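PDB 2D42: non-toxic crystal protein from Bacillus thuringiensis, which is a non-toxic protein of parasporal crystals whose fold closely resembles that of beta-pore-forming toxins, its own biological role remaining undefined. Local coordinates for residues 70-75 and 143-148. Numbering follows the deposited sequence.
Sequences SLEGVF and TIRVPP
Leu71 and Gly73 pair with Val146 and Ile144 through the backbones of two antiparallel strands. Two hydrogen bonds join each pair. Leu71 N gives to Val146 O at 3.2 Å, and Val146 N returns to Leu71 O. Gly73 N meets Ile144 O at 2.7 Å in a nearly straight bond (170°), and Ile144 N gives to Gly73 O. Glu72 with Arg145 and Val74 with Thr143 form the non-hydrogen-bonded pairs.

The charged contact is a salt bridge between Glu72 OE2 and Arg145 NE, 3.1 Å apart. The carboxylate uses its syn lone pair and stands almost perpendicular to the guanidinium plane (89°). The Glu72 chain is folded at chi2 (-57°), which brings the carboxylate back over the neighbouring strand. Ser70 OG packs against the aliphatic part of the same arginine, 3.2 Å from Arg145 CG. Farther along this face, Val74 CG2 lies against the hydroxyl and methyl of Thr143.

Apolar groups occupy the other face. Leu71 and Val146 run side by side, with Leu71 CD1 4.0 Å from Val146 CB. Ile144 CG2 lies over the Gly73 carbonyl, 3.6 Å from Gly73 O, and also touches Phe75 CE2 at 4.2 Å. Ile144 packs on Val240 and Ile242 of strand 219-244, while Phe75 reaches Arg61 and Ile63 of strand 54-65.

The pairing lies near one end of the elongated, strand-rich molecule. Its chemistry divides by face: an exposed face carries the ion pair and hydroxyls, and an apolar face packs against neighbouring strands, consistent with the beta-sandwich of an aerolysin-type toxin domain.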
ATOM      1  N   SER A  70      31.658  42.503   7.277  1.00 42.92           N
ATOM      2  CA  SER A  70      31.162  41.172   6.955  1.00 42.65           C
ATOM      3  C   SER A  70      30.423  40.612   8.167  1.00 41.63           C
ATOM      4  O   SER A  70      30.759  40.933   9.305  1.00 42.11           O
ATOM      5  CB  SER A  70      32.341  40.263   6.589  1.00 42.24           C
ATOM      6  OG  SER A  70      31.980  38.896   6.623  1.00 44.87           O
ATOM      7  N   LEU A  71      29.410  39.785   7.928  1.00 39.77           N
ATOM      8  CA  LEU A  71      28.654  39.197   9.028  1.00 38.11           C
ATOM      9  C   LEU A  71      28.241  37.772   8.696  1.00 37.02           C
ATOM     10  O   LEU A  71      28.103  37.419   7.525  1.00 38.52           O
ATOM     11  CB  LEU A  71      27.415  40.048   9.336  1.00 37.50           C
ATOM     12  CG  LEU A  71      26.315  40.195   8.280  1.00 36.19           C
ATOM     13  CD1 LEU A  71      25.494  38.908   8.186  1.00 34.16           C
ATOM     14  CD2 LEU A  71      25.412  41.350   8.661  1.00 36.19           C
ATOM     15  N   GLU A  72      28.062  36.955   9.729  1.00 36.17           N
ATOM     16  CA  GLU A  72      27.651  35.573   9.538  1.00 34.47           C
ATOM     17  C   GLU A  72      26.131  35.510   9.524  1.00 34.38           C
ATOM     18  O   GLU A  72      25.461  36.127  10.354  1.00 33.26           O
ATOM     19  CB  GLU A  72      28.185  34.683  10.664  1.00 35.97           C
ATOM     20  CG  GLU A  72      29.701  34.598  10.740  1.00 39.06           C
ATOM     21  CD  GLU A  72      30.327  34.099   9.445  1.00 41.54           C
ATOM     22  OE1 GLU A  72      30.054  32.941   9.057  1.00 40.11           O
ATOM     23  OE2 GLU A  72      31.088  34.869   8.817  1.00 42.86           O
ATOM     24  N   GLY A  73      25.590  34.769   8.570  1.00 32.17           N
ATOM     25  CA  GLY A  73      24.152  34.630   8.476  1.00 29.67           C
ATOM     26  C   GLY A  73      23.813  33.156   8.552  1.00 27.97           C
ATOM     27  O   GLY A  73      24.636  32.310   8.224  1.00 28.33           O
ATOM     28  N   VAL A  74      22.611  32.842   9.005  1.00 26.20           N
ATOM     29  CA  VAL A  74      22.189  31.455   9.097  1.00 26.27           C
ATOM     30  C   VAL A  74      20.728  31.358   8.683  1.00 26.25           C
ATOM     31  O   VAL A  74      19.875  32.072   9.218  1.00 23.55           O
ATOM     32  CB  VAL A  74      22.337  30.896  10.541  1.00 27.29           C
ATOM     33  CG1 VAL A  74      21.719  29.509  10.628  1.00 27.54           C
ATOM     34  CG2 VAL A  74      23.819  30.803  10.924  1.00 29.59           C
ATOM     35  N   PHE A  75      20.464  30.499   7.705  1.00 25.77           N
ATOM     36  CA  PHE A  75      19.111  30.254   7.231  1.00 26.94           C
ATOM     37  C   PHE A  75      18.648  28.963   7.898  1.00 26.20           C
ATOM     38  O   PHE A  75      19.256  27.911   7.712  1.00 24.47           O
ATOM     39  CB  PHE A  75      19.081  30.051   5.711  1.00 25.75           C
ATOM     40  CG  PHE A  75      19.354  31.297   4.920  1.00 27.01           C
ATOM     41  CD1 PHE A  75      18.415  32.320   4.864  1.00 27.98           C
ATOM     42  CD2 PHE A  75      20.544  31.442   4.216  1.00 27.42           C
ATOM     43  CE1 PHE A  75      18.657  33.471   4.118  1.00 28.03           C
ATOM     44  CE2 PHE A  75      20.797  32.595   3.462  1.00 27.45           C
ATOM     45  CZ  PHE A  75      19.849  33.607   3.415  1.00 27.07           C
ATOM     46  N   THR A 143      24.770  28.071   7.006  1.00 30.51           N
ATOM     47  CA  THR A 143      25.496  29.233   7.476  1.00 30.95           C
ATOM     48  C   THR A 143      26.179  29.857   6.278  1.00 30.35           C
ATOM     49  O   THR A 143      26.640  29.154   5.381  1.00 30.00           O
ATOM     50  CB  THR A 143      26.540  28.838   8.527  1.00 33.27           C
ATOM     51  OG1 THR A 143      25.888  28.110   9.574  1.00 35.26           O
ATOM     52  CG2 THR A 143      27.192  30.078   9.119  1.00 32.44           C
ATOM     53  N   ILE A 144      26.251  31.179   6.269  1.00 31.74           N
ATOM     54  CA  ILE A 144      26.838  31.895   5.150  1.00 32.50           C
ATOM     55  C   ILE A 144      27.528  33.161   5.621  1.00 32.49           C
ATOM     56  O   ILE A 144      27.129  33.758   6.615  1.00 31.56           O
ATOM     57  CB  ILE A 144      25.731  32.297   4.139  1.00 34.50           C
ATOM     58  CG1 ILE A 144      26.352  32.914   2.894  1.00 36.60           C
ATOM     59  CG2 ILE A 144      24.764  33.286   4.786  1.00 34.31           C
ATOM     60  CD1 ILE A 144      27.172  31.934   2.099  1.00 38.72           C
ATOM     61  N   ARG A 145      28.568  33.569   4.908  1.00 33.03           N
ATOM     62  CA  ARG A 145      29.262  34.790   5.257  1.00 33.27           C
ATOM     63  C   ARG A 145      28.805  35.827   4.257  1.00 31.10           C
ATOM     64  O   ARG A 145      29.048  35.697   3.059  1.00 31.25           O
ATOM     65  CB  ARG A 145      30.779  34.613   5.175  1.00 38.36           C
ATOM     66  CG  ARG A 145      31.542  35.899   5.457  1.00 43.86           C
ATOM     67  CD  ARG A 145      33.038  35.654   5.601  1.00 49.67           C
ATOM     68  NE  ARG A 145      33.333  34.805   6.753  1.00 54.27           N
ATOM     69  CZ  ARG A 145      34.560  34.499   7.165  1.00 57.31           C
ATOM     70  NH1 ARG A 145      35.619  34.972   6.517  1.00 57.97           N
ATOM     71  NH2 ARG A 145      34.727  33.723   8.228  1.00 58.35           N
ATOM     72  N   VAL A 146      28.123  36.852   4.745  1.00 29.00           N
ATOM     73  CA  VAL A 146      27.631  37.888   3.860  1.00 28.26           C
ATOM     74  C   VAL A 146      28.569  39.076   3.854  1.00 30.40           C
ATOM     75  O   VAL A 146      28.673  39.806   4.842  1.00 30.60           O
ATOM     76  CB  VAL A 146      26.239  38.378   4.273  1.00 26.40           C
ATOM     77  CG1 VAL A 146      25.699  39.308   3.206  1.00 23.85           C
ATOM     78  CG2 VAL A 146      25.311  37.186   4.488  1.00 24.85           C
ATOM     79  N   PRO A 147      29.263  39.286   2.731  1.00 32.17           N
ATOM     80  CA  PRO A 147      30.213  40.387   2.562  1.00 34.54           C
ATOM     81  C   PRO A 147      29.540  41.745   2.690  1.00 36.09           C
ATOM     82  O   PRO A 147      28.339  41.880   2.461  1.00 35.95           O
ATOM     83  CB  PRO A 147      30.760  40.160   1.155  1.00 34.23           C
ATOM     84  CG  PRO A 147      30.610  38.666   0.967  1.00 34.00           C
ATOM     85  CD  PRO A 147      29.244  38.428   1.537  1.00 30.27           C
ATOM     86  N   PRO A 148      30.316  42.775   3.054  1.00 37.52           N
ATOM     87  CA  PRO A 148      29.769  44.124   3.200  1.00 37.02           C
ATOM     88  C   PRO A 148      28.978  44.540   1.962  1.00 36.73           C
ATOM     89  O   PRO A 148      29.360  44.227   0.836  1.00 37.08           O
ATOM     90  CB  PRO A 148      31.021  44.975   3.395  1.00 37.71           C
ATOM     91  CG  PRO A 148      31.915  44.047   4.160  1.00 38.52           C
ATOM     92  CD  PRO A 148      31.747  42.747   3.406  1.00 38.47           C
TER